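Local structure of 3-deoxy-d-manno-octulosonic-acid transferase (Acinetobacter baumannii, 4BFC) at residues 42-47 with 71-76; 121-126 with 147-152; 130-135 with 153-158. The protein probably transfers Kdo from CMP-Kdo to the lipid A precursor of lipopolysaccharide, the crystallised part being its C-terminal CMP-Kdo binding domain. All blocks are in the same frame, centred on the assembly; numbering follows the deposited sequence. Where two conformers were deposited one is given.

Contact 1: 42-47 with 71-76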
loop_
_atom_site.group_PDB
_atom_site.type_symbol
_atom_site.label_atom_id
_atom_site.label_comp_id
_atom_site.label_asym_id
_atom_site.label_seq_id
_atom_site.Cartn_x
_atom_site.Cartn_y
_atom_site.Cartn_z
ATOM N N ARG A 42 23.615 -18.605 -18.283
ATOM C CA ARG A 42 22.705 -17.527 -18.538
ATOM C C ARG A 42 23.236 -16.339 -17.713
ATOM O O ARG A 42 23.989 -16.539 -16.699
ATOM C CB ARG A 42 21.282 -17.847 -18.021
ATOM C CG ARG A 42 20.621 -19.077 -18.655
ATOM C CD ARG A 42 20.525 -18.895 -20.160
ATOM N NE ARG A 42 19.605 -17.871 -20.683
ATOM C CZ ARG A 42 18.299 -18.020 -20.866
ATOM N NH1 ARG A 42 17.702 -19.189 -20.538
ATOM N NH2 ARG A 42 17.623 -17.049 -21.453
ATOM N N GLN A 43 22.921 -15.155 -18.199
ATOM C CA GLN A 43 23.146 -13.925 -17.402
ATOM C C GLN A 43 21.770 -13.439 -16.938
ATOM O O GLN A 43 20.958 -12.992 -17.742
ATOM C CB GLN A 43 23.829 -12.850 -18.206
ATOM C CG GLN A 43 25.247 -13.213 -18.526
ATOM C CD GLN A 43 25.875 -12.197 -19.464
ATOM O OE1 GLN A 43 25.273 -11.763 -20.457
ATOM N NE2 GLN A 43 27.073 -11.779 -19.120
ATOM N N VAL A 44 21.565 -13.559 -15.611
ATOM C CA VAL A 44 20.238 -13.257 -15.023
ATOM C C VAL A 44 20.208 -11.815 -14.492
ATOM O O VAL A 44 21.044 -11.465 -13.602
ATOM C CB VAL A 44 19.949 -14.191 -13.852
ATOM C CG1 VAL A 44 18.566 -13.863 -13.253
ATOM C CG2 VAL A 44 19.961 -15.633 -14.420
ATOM N N VAL A 45 19.317 -11.022 -15.084
ATOM C CA VAL A 45 19.122 -9.610 -14.669
ATOM C C VAL A 45 17.718 -9.522 -14.064
ATOM O O VAL A 45 16.764 -10.034 -14.695
ATOM C CB VAL A 45 19.363 -8.623 -15.848
ATOM C CG1 VAL A 45 20.734 -8.933 -16.488
ATOM C CG2 VAL A 45 18.307 -8.636 -16.955
ATOM N N THR A 46 17.603 -8.820 -12.936
ATOM C CA THR A 46 16.286 -8.856 -12.255
ATOM C C THR A 46 15.719 -7.448 -12.022
ATOM O O THR A 46 16.478 -6.541 -11.514
ATOM C CB THR A 46 16.502 -9.624 -10.952
ATOM O OG1 THR A 46 16.752 -10.988 -11.278
ATOM C CG2 THR A 46 15.270 -9.590 -9.980
ATOM N N ILE A 47 14.453 -7.197 -12.329
ATOM C CA ILE A 47 13.821 -5.972 -11.937
ATOM C C ILE A 47 12.829 -6.343 -10.808
ATOM O O ILE A 47 11.936 -7.169 -10.998
ATOM C CB ILE A 47 13.111 -5.157 -13.027
ATOM C CG1 ILE A 47 11.983 -5.975 -13.695
ATOM C CG2 ILE A 47 14.121 -4.732 -14.106
ATOM C CD1 ILE A 47 11.294 -5.305 -14.884
ATOM N N LYS A 71 21.591 -15.592 -24.135
ATOM C CA LYS A 71 22.140 -15.923 -22.823
ATOM C C LYS A 71 21.381 -15.095 -21.744
ATOM O O LYS A 71 21.301 -15.503 -20.593
ATOM C CB LYS A 71 23.626 -15.586 -22.677
ATOM C CG LYS A 71 24.619 -16.714 -22.971
ATOM C CD LYS A 71 26.068 -16.214 -22.818
ATOM C CE LYS A 71 26.439 -15.741 -21.399
ATOM N NZ LYS A 71 27.407 -16.639 -20.680
ATOM N N LEU A 72 20.967 -13.900 -22.118
ATOM C CA LEU A 72 20.402 -12.973 -21.077
ATOM C C LEU A 72 19.004 -13.495 -20.739
ATOM O O LEU A 72 18.294 -13.998 -21.610
ATOM C CB LEU A 72 20.236 -11.553 -21.661
ATOM C CG LEU A 72 21.490 -10.701 -21.764
ATOM C CD1 LEU A 72 21.164 -9.470 -22.575
ATOM C CD2 LEU A 72 21.906 -10.258 -20.361
ATOM N N VAL A 73 18.551 -13.259 -19.515
ATOM C CA VAL A 73 17.120 -13.492 -19.208
ATOM C C VAL A 73 16.844 -12.513 -18.110
ATOM O O VAL A 73 17.711 -12.286 -17.240
ATOM C CB VAL A 73 16.881 -14.908 -18.690
ATOM C CG1 VAL A 73 17.824 -15.340 -17.535
ATOM C CG2 VAL A 73 15.393 -15.103 -18.385
ATOM N N CYS A 74 15.665 -11.923 -18.204
ATOM C CA CYS A 74 15.227 -10.927 -17.154
ATOM C C CYS A 74 14.151 -11.535 -16.283
ATOM O O CYS A 74 13.101 -11.878 -16.765
ATOM C CB CYS A 74 14.731 -9.701 -17.818
ATOM S SG CYS A 74 14.198 -8.446 -16.673
ATOM N N ILE A 75 14.421 -11.567 -14.987
ATOM C CA ILE A 75 13.386 -11.923 -13.986
ATOM C C ILE A 75 12.613 -10.641 -13.624
ATOM O O ILE A 75 13.265 -9.615 -13.286
ATOM C CB ILE A 75 14.020 -12.586 -12.744
ATOM C CG1 ILE A 75 14.733 -13.906 -13.131
ATOM C CG2 ILE A 75 12.897 -12.787 -11.652
ATOM C CD1 ILE A 75 15.360 -14.668 -11.967
ATOM N N VAL A 76 11.272 -10.671 -13.633
ATOM C CA VAL A 76 10.438 -9.470 -13.301
ATOM C C VAL A 76 9.580 -9.799 -12.064
ATOM O O VAL A 76 8.882 -10.802 -12.080
ATOM C CB VAL A 76 9.532 -9.082 -14.502
ATOM C CG1 VAL A 76 8.723 -7.869 -14.119
ATOM C CG2 VAL A 76 10.436 -8.730 -15.704
#
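The carbonyl oxygen of Lys71 is gripped twice by the neighbouring strand segment: Arg42 NE reaches Lys71 O at 2.9 Å and Gln43 N reaches Lys71 O, also at 2.9 Å, the two donors coming from opposite faces of the carbonyl plane. This pair of hydrogen bonds opens the pairing of strands 43-50 and 72-78, the two parallel strands of a beta-alpha-beta unit in a Rossmann-like domain, whose connecting helix is 54-68. The strand segments run 27° apart. Arg42 can double back onto its neighbour because its chain is folded at both chi2 (-59°) and chi3 (-69°). Its NH2 then finds Leu72 O at 3.1 Å, the oxygen lying slightly out of the guanidinium plane, while Val73 lies against one face of that plane. Further bonds from NH1 to His108 O and from NH2 to Thr111 O surround the guanidinium with backbone carbonyls, which would probably stabilise its charge, and tie the start of both strands to the loop holding His108 and Thr111. Regular parallel bonding follows, as in Val45 N to Val73 O at 3.0 Å, which is almost straight. On the sheet face of Val44 and Thr46 the closest apolar pair is Val44 CG1 with Ile75 CD1, 3.5 Å apart. The other face includes Val45, Ile47, Leu72, Cys74 and Val76 and is covered by helices 54-68 and 185-197; here Ile47 CD1 rests 3.6 Å from Val76 CG2, the two side chains lying side by side. Thr46 OG1, hydrogen-bonded to Ser129 OG, packs its flank against Ile75 CB at 3.5 Å.

Contact 2: 121-126 with 147-152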
loop_
_atom_site.group_PDB
_atom_site.type_symbol
_atom_site.label_atom_id
_atom_site.label_comp_id
_atom_site.label_asym_id
_atom_site.label_seq_id
_atom_site.Cartn_x
_atom_site.Cartn_y
_atom_site.Cartn_z
ATOM N N GLU A 121 8.741 -14.637 -2.399
ATOM C CA GLU A 121 9.915 -15.302 -2.936
ATOM C C GLU A 121 10.987 -14.361 -3.498
ATOM O O GLU A 121 11.980 -14.812 -4.082
ATOM C CB GLU A 121 9.483 -16.288 -4.027
ATOM C CG GLU A 121 8.445 -17.309 -3.674
ATOM C CD GLU A 121 8.398 -18.416 -4.723
ATOM O OE1 GLU A 121 7.857 -18.193 -5.810
ATOM O OE2 GLU A 121 8.954 -19.515 -4.458
ATOM N N LEU A 122 10.843 -13.057 -3.232
ATOM C CA LEU A 122 11.866 -12.086 -3.651
ATOM C C LEU A 122 13.331 -12.502 -3.364
ATOM O O LEU A 122 14.231 -12.309 -4.243
ATOM C CB LEU A 122 11.513 -10.694 -3.075
ATOM C CG LEU A 122 12.248 -9.540 -3.733
ATOM C CD1 LEU A 122 12.123 -9.481 -5.260
ATOM C CD2 LEU A 122 11.910 -8.242 -3.016
ATOM N N TRP A 123 13.635 -13.075 -2.172
ATOM C CA TRP A 123 14.969 -13.546 -1.822
ATOM C C TRP A 123 15.474 -14.610 -2.775
ATOM O O TRP A 123 16.622 -14.607 -3.131
ATOM C CB TRP A 123 15.038 -14.065 -0.383
ATOM C CG TRP A 123 15.241 -12.921 0.571
ATOM C CD1 TRP A 123 14.392 -11.835 0.767
ATOM C CD2 TRP A 123 16.419 -12.652 1.431
ATOM N NE1 TRP A 123 14.919 -10.964 1.694
ATOM C CE2 TRP A 123 16.131 -11.390 2.130
ATOM C CE3 TRP A 123 17.622 -13.311 1.695
ATOM C CZ2 TRP A 123 17.028 -10.830 3.047
ATOM C CZ3 TRP A 123 18.519 -12.729 2.617
ATOM C CH2 TRP A 123 18.220 -11.519 3.275
ATOM N N LEU A 124 14.593 -15.521 -3.186
ATOM C CA LEU A 124 15.017 -16.537 -4.137
ATOM C C LEU A 124 15.553 -15.879 -5.436
ATOM O O LEU A 124 16.610 -16.298 -5.922
ATOM C CB LEU A 124 13.844 -17.488 -4.469
ATOM C CG LEU A 124 13.889 -18.584 -5.547
ATOM C CD1 LEU A 124 15.087 -19.442 -5.240
ATOM C CD2 LEU A 124 12.563 -19.397 -5.573
ATOM N N TRP A 125 14.780 -14.930 -5.984
ATOM C CA TRP A 125 15.140 -14.275 -7.273
ATOM C C TRP A 125 16.413 -13.489 -7.110
ATOM O O TRP A 125 17.302 -13.612 -7.926
ATOM C CB TRP A 125 14.017 -13.429 -7.819
ATOM C CG TRP A 125 12.716 -14.221 -7.789
ATOM C CD1 TRP A 125 11.558 -13.876 -7.140
ATOM C CD2 TRP A 125 12.501 -15.582 -8.283
ATOM N NE1 TRP A 125 10.623 -14.883 -7.221
ATOM C CE2 TRP A 125 11.129 -15.940 -7.899
ATOM C CE3 TRP A 125 13.281 -16.509 -8.961
ATOM C CZ2 TRP A 125 10.589 -17.157 -8.207
ATOM C CZ3 TRP A 125 12.731 -17.779 -9.229
ATOM C CH2 TRP A 125 11.396 -18.060 -8.908
ATOM N N TYR A 126 16.513 -12.655 -6.070
ATOM C CA TYR A 126 17.849 -11.986 -5.853
ATOM C C TYR A 126 19.018 -13.003 -5.761
ATOM O O TYR A 126 20.080 -12.789 -6.302
ATOM C CB TYR A 126 17.848 -11.225 -4.514
ATOM C CG TYR A 126 17.050 -9.964 -4.473
ATOM C CD1 TYR A 126 17.140 -9.057 -5.537
ATOM C CD2 TYR A 126 16.229 -9.638 -3.367
ATOM C CE1 TYR A 126 16.448 -7.869 -5.528
ATOM C CE2 TYR A 126 15.533 -8.426 -3.355
ATOM C CZ TYR A 126 15.651 -7.559 -4.422
ATOM O OH TYR A 126 15.002 -6.377 -4.415
ATOM N N ILE A 147 16.786 -1.622 -0.604
ATOM C CA ILE A 147 17.968 -2.193 -1.284
ATOM C C ILE A 147 18.849 -3.100 -0.426
ATOM O O ILE A 147 19.787 -3.645 -0.927
ATOM C CB ILE A 147 18.767 -1.019 -1.922
ATOM C CG1 ILE A 147 19.250 -0.041 -0.818
ATOM C CG2 ILE A 147 17.927 -0.320 -2.972
ATOM C CD1 ILE A 147 20.551 0.662 -1.271
ATOM N N LEU A 148 18.590 -3.239 0.881
ATOM C CA LEU A 148 19.484 -4.041 1.736
ATOM C C LEU A 148 19.468 -5.512 1.387
ATOM O O LEU A 148 20.489 -6.220 1.497
ATOM C CB LEU A 148 19.056 -3.820 3.218
ATOM C CG LEU A 148 19.346 -2.417 3.780
ATOM C CD1 LEU A 148 18.806 -2.294 5.218
ATOM C CD2 LEU A 148 20.829 -2.159 3.720
ATOM N N GLU A 149 18.299 -5.993 0.918
ATOM C CA GLU A 149 18.155 -7.404 0.611
ATOM C C GLU A 149 19.114 -7.866 -0.524
ATOM O O GLU A 149 19.961 -8.740 -0.298
ATOM C CB GLU A 149 16.679 -7.718 0.337
ATOM C CG GLU A 149 15.758 -7.319 1.493
ATOM C CD GLU A 149 14.275 -7.569 1.249
ATOM O OE1 GLU A 149 13.736 -7.221 0.171
ATOM O OE2 GLU A 149 13.624 -8.134 2.159
ATOM N N PRO A 150 19.088 -7.194 -1.713
ATOM C CA PRO A 150 20.117 -7.592 -2.702
ATOM C C PRO A 150 21.558 -7.358 -2.290
ATOM O O PRO A 150 22.416 -8.146 -2.662
ATOM C CB PRO A 150 19.721 -6.807 -3.996
ATOM C CG PRO A 150 18.921 -5.655 -3.491
ATOM C CD PRO A 150 18.189 -6.170 -2.266
ATOM N N MET A 151 21.828 -6.342 -1.468
ATOM C CA MET A 151 23.175 -6.000 -1.014
ATOM C C MET A 151 23.744 -7.151 -0.189
ATOM O O MET A 151 24.895 -7.546 -0.306
ATOM C CB MET A 151 23.107 -4.750 -0.117
ATOM C CG MET A 151 22.840 -3.406 -0.797
ATOM S SD MET A 151 24.224 -2.770 -1.781
ATOM C CE MET A 151 23.507 -1.352 -2.554
ATOM N N VAL A 152 22.890 -7.670 0.676
ATOM C CA VAL A 152 23.286 -8.735 1.604
ATOM C C VAL A 152 23.570 -10.007 0.804
ATOM O O VAL A 152 24.446 -10.776 1.155
ATOM C CB VAL A 152 22.110 -8.928 2.621
ATOM C CG1 VAL A 152 22.090 -10.292 3.309
ATOM C CG2 VAL A 152 22.093 -7.794 3.646
HETATM O O HOH W 1 14.226 -5.536 -1.872
#
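Helix against helix, polar at the side away from the sheet and apolar toward it, is the character of this partly buried contact: segments 122-126 and 148-152 pack next to each other on one face of the parallel sheet, their axes 9.9 Å apart and inclined at 43°. Glu149 supplies the polar part. Its chain runs straight beyond CG (chi2 178°) and sets the carboxylate between the indole N-H of Trp123 and a water held by Tyr126. Trp123 NE1 gives a nearly straight hydrogen bond to Glu149 OE2 at 3.1 Å; the oxygen lies at the edge of the indole, in its plane, whereas the indole nitrogen sits above the carboxylate plane, the two planes being 86° apart. The other oxygen is reached through the water, which accepts from Tyr126 OH at 2.8 Å and donates to Glu149 OE1 at 2.7 Å. With each oxygen engaged, rotation of the carboxylate is probably restricted. Helix 148-152 is the short crossover helix between strands 131-134 and 157-159, and it belongs to the donor-binding, Rossmann-like half expected of a GT-B glycosyltransferase. Deeper, toward that sheet, Tyr126 and Pro150 lie side by side and both touch Cys132 and Val134. Pro150 CD stands over one face of the Tyr126 ring in a CH-pi contact, 3.9 Å from the centroid and 3.6 Å from Tyr126 CZ. Leu122 CD2 closes on the carboxylate from the helix start, 3.8 Å from Glu149 OE1. On the solvent side, the far corner of the indole, Trp123 CH2, meets CG1 of exposed Val152 at 4.1 Å.

Contact 3: 130-135 with 153-158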
loop_
_atom_site.group_PDB
_atom_site.type_symbol
_atom_site.label_atom_id
_atom_site.label_comp_id
_atom_site.label_asym_id
_atom_site.label_seq_id
_atom_site.Cartn_x
_atom_site.Cartn_y
_atom_site.Cartn_z
ATOM N N GLN A 130 22.503 -11.970 -11.365
ATOM C CA GLN A 130 23.836 -11.388 -11.600
ATOM C C GLN A 130 23.853 -9.895 -11.287
ATOM O O GLN A 130 24.852 -9.379 -10.754
ATOM C CB GLN A 130 24.375 -11.644 -13.014
ATOM C CG GLN A 130 25.111 -12.951 -13.162
ATOM C CD GLN A 130 24.222 -14.122 -12.915
ATOM O OE1 GLN A 130 23.463 -14.550 -13.821
ATOM N NE2 GLN A 130 24.283 -14.663 -11.714
ATOM N N VAL A 131 22.756 -9.214 -11.655
ATOM C CA VAL A 131 22.593 -7.807 -11.327
ATOM C C VAL A 131 21.097 -7.596 -11.096
ATOM O O VAL A 131 20.251 -8.379 -11.589
ATOM C CB VAL A 131 23.038 -6.813 -12.475
ATOM C CG1 VAL A 131 24.559 -6.848 -12.736
ATOM C CG2 VAL A 131 22.266 -7.047 -13.778
ATOM N N CYS A 132 20.791 -6.498 -10.435
ATOM C CA CYS A 132 19.402 -6.167 -10.238
ATOM C C CYS A 132 19.125 -4.668 -10.276
ATOM O O CYS A 132 20.032 -3.832 -10.265
ATOM C CB CYS A 132 18.884 -6.801 -8.916
ATOM S SG CYS A 132 19.319 -5.865 -7.437
ATOM N N PHE A 133 17.850 -4.357 -10.422
ATOM C CA PHE A 133 17.297 -3.032 -10.251
ATOM C C PHE A 133 16.125 -3.106 -9.239
ATOM O O PHE A 133 15.244 -3.920 -9.386
ATOM C CB PHE A 133 16.736 -2.577 -11.591
ATOM C CG PHE A 133 15.836 -1.355 -11.538
ATOM C CD1 PHE A 133 16.305 -0.036 -11.393
ATOM C CD2 PHE A 133 14.433 -1.545 -11.479
ATOM C CE1 PHE A 133 15.405 1.043 -11.331
ATOM C CE2 PHE A 133 13.522 -0.473 -11.401
ATOM C CZ PHE A 133 14.021 0.866 -11.360
ATOM N N VAL A 134 16.163 -2.221 -8.250
ATOM C CA VAL A 134 15.106 -2.136 -7.212
ATOM C C VAL A 134 14.174 -0.993 -7.562
ATOM O O VAL A 134 14.563 0.190 -7.591
ATOM C CB VAL A 134 15.682 -1.993 -5.779
ATOM C CG1 VAL A 134 14.482 -1.879 -4.775
ATOM C CG2 VAL A 134 16.547 -3.230 -5.457
ATOM N N GLY A 135 12.930 -1.387 -7.819
ATOM C CA GLY A 135 11.901 -0.495 -8.385
ATOM C C GLY A 135 11.171 0.421 -7.394
ATOM O O GLY A 135 11.572 0.668 -6.227
ATOM N N LEU A 153 22.868 -10.184 -0.315
ATOM C CA LEU A 153 23.087 -11.362 -1.177
ATOM C C LEU A 153 24.124 -11.163 -2.264
ATOM O O LEU A 153 24.275 -12.001 -3.189
ATOM C CB LEU A 153 21.766 -11.883 -1.754
ATOM C CG LEU A 153 20.683 -12.402 -0.811
ATOM C CD1 LEU A 153 19.344 -12.433 -1.553
ATOM C CD2 LEU A 153 21.009 -13.794 -0.260
ATOM N N ASN A 154 24.900 -10.083 -2.139
ATOM C CA ASN A 154 26.026 -9.824 -2.998
ATOM C C ASN A 154 25.684 -9.527 -4.466
ATOM O O ASN A 154 26.502 -9.720 -5.363
ATOM C CB ASN A 154 27.082 -10.958 -2.849
ATOM C CG ASN A 154 27.557 -11.099 -1.405
ATOM O OD1 ASN A 154 28.128 -10.168 -0.858
ATOM N ND2 ASN A 154 27.264 -12.241 -0.767
ATOM N N VAL A 155 24.487 -8.973 -4.686
ATOM C CA VAL A 155 24.025 -8.621 -6.010
ATOM C C VAL A 155 24.308 -7.152 -6.291
ATOM O O VAL A 155 23.824 -6.303 -5.558
ATOM C CB VAL A 155 22.512 -8.816 -6.193
ATOM C CG1 VAL A 155 22.131 -8.513 -7.635
ATOM C CG2 VAL A 155 22.121 -10.230 -5.818
ATOM N N PRO A 156 25.068 -6.846 -7.358
ATOM C CA PRO A 156 25.166 -5.438 -7.780
ATOM C C PRO A 156 23.790 -4.795 -8.029
ATOM O O PRO A 156 22.937 -5.389 -8.693
ATOM C CB PRO A 156 25.988 -5.491 -9.051
ATOM C CG PRO A 156 26.663 -6.816 -9.034
ATOM C CD PRO A 156 25.813 -7.749 -8.257
ATOM N N THR A 157 23.549 -3.616 -7.430
ATOM C CA THR A 157 22.174 -3.041 -7.335
ATOM C C THR A 157 22.061 -1.652 -7.965
ATOM O O THR A 157 22.894 -0.760 -7.711
ATOM C CB THR A 157 21.697 -3.003 -5.866
ATOM O OG1 THR A 157 21.716 -4.348 -5.362
ATOM C CG2 THR A 157 20.214 -2.411 -5.709
ATOM N N VAL A 158 21.078 -1.483 -8.825
ATOM C CA VAL A 158 20.752 -0.188 -9.419
ATOM C C VAL A 158 19.425 0.312 -8.884
ATOM O O VAL A 158 18.500 -0.489 -8.721
ATOM C CB VAL A 158 20.675 -0.308 -10.965
ATOM C CG1 VAL A 158 20.397 1.029 -11.646
ATOM C CG2 VAL A 158 21.907 -1.044 -11.564
#
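The Phe133 ring, the aromatic group of this contact, meets the partner strand at a slant: its CD1 comes within 3.5 Å of Val158 O, while Trp192 of helix 185-197 also packs against the side chain. That same oxygen accepts the hydrogen bond of Val134 N at 2.9 Å, almost straight on to the C=O. Val158 N in turn bonds Cys132 O, which also accepts from Trp192 NE1, and Cys132 N bonds Pro156 O at 3.0 Å, giving the parallel pairing that closes the beta-alpha-beta unit 131-134, 148-152, 157-159. The way into it is a Schellman motif, in which Asn154, with positive phi, ends the helix. Val155 then lays CG1 against the peptide between Val131 and Cys132, 3.7 Å from Cys132 N, a position it reaches with CG1 anti to its own nitrogen (chi1 -176°). Next to it the pyrrolidine of Pro156 brings CD within 3.1 Å of Gln130 O. On the face turned to helices 122-128 and 148-152, Cys132 SG sits 3.5 Å from Thr157 OG1, and Val134 CG2 meets Thr157 CG2 at 3.8 Å. The hydroxyl of Thr157 donates to Val155 O, 2.9 Å away, a bond within its own segment. The buried threonine thus satisfies its proton on the local backbone, and the pairing across the segments rests on main-chain bonds and apolar contacts.

Contacts 1 and 3 are both buried strand pairings in one parallel sheet, and they meet where strands 43-50 and 131-134 lie side by side: probable backbone bonds run from Gln130 N to Val44 O and from Phe133 N to Thr46 O. Contact 2 lies on one face of that sheet and is only partly buried, so it joins helices through side chains and a water where the others rely mainly on main-chain bonds. Its Pro150 also belongs to the surroundings of contact 3, resting on Thr157, whereas Trp125 reaches Ile75 of contact 1. Arg42 and Lys71 of contact 1 and Glu149 of contact 2 are at least partly exposed, while contact 3 has no charged side chain.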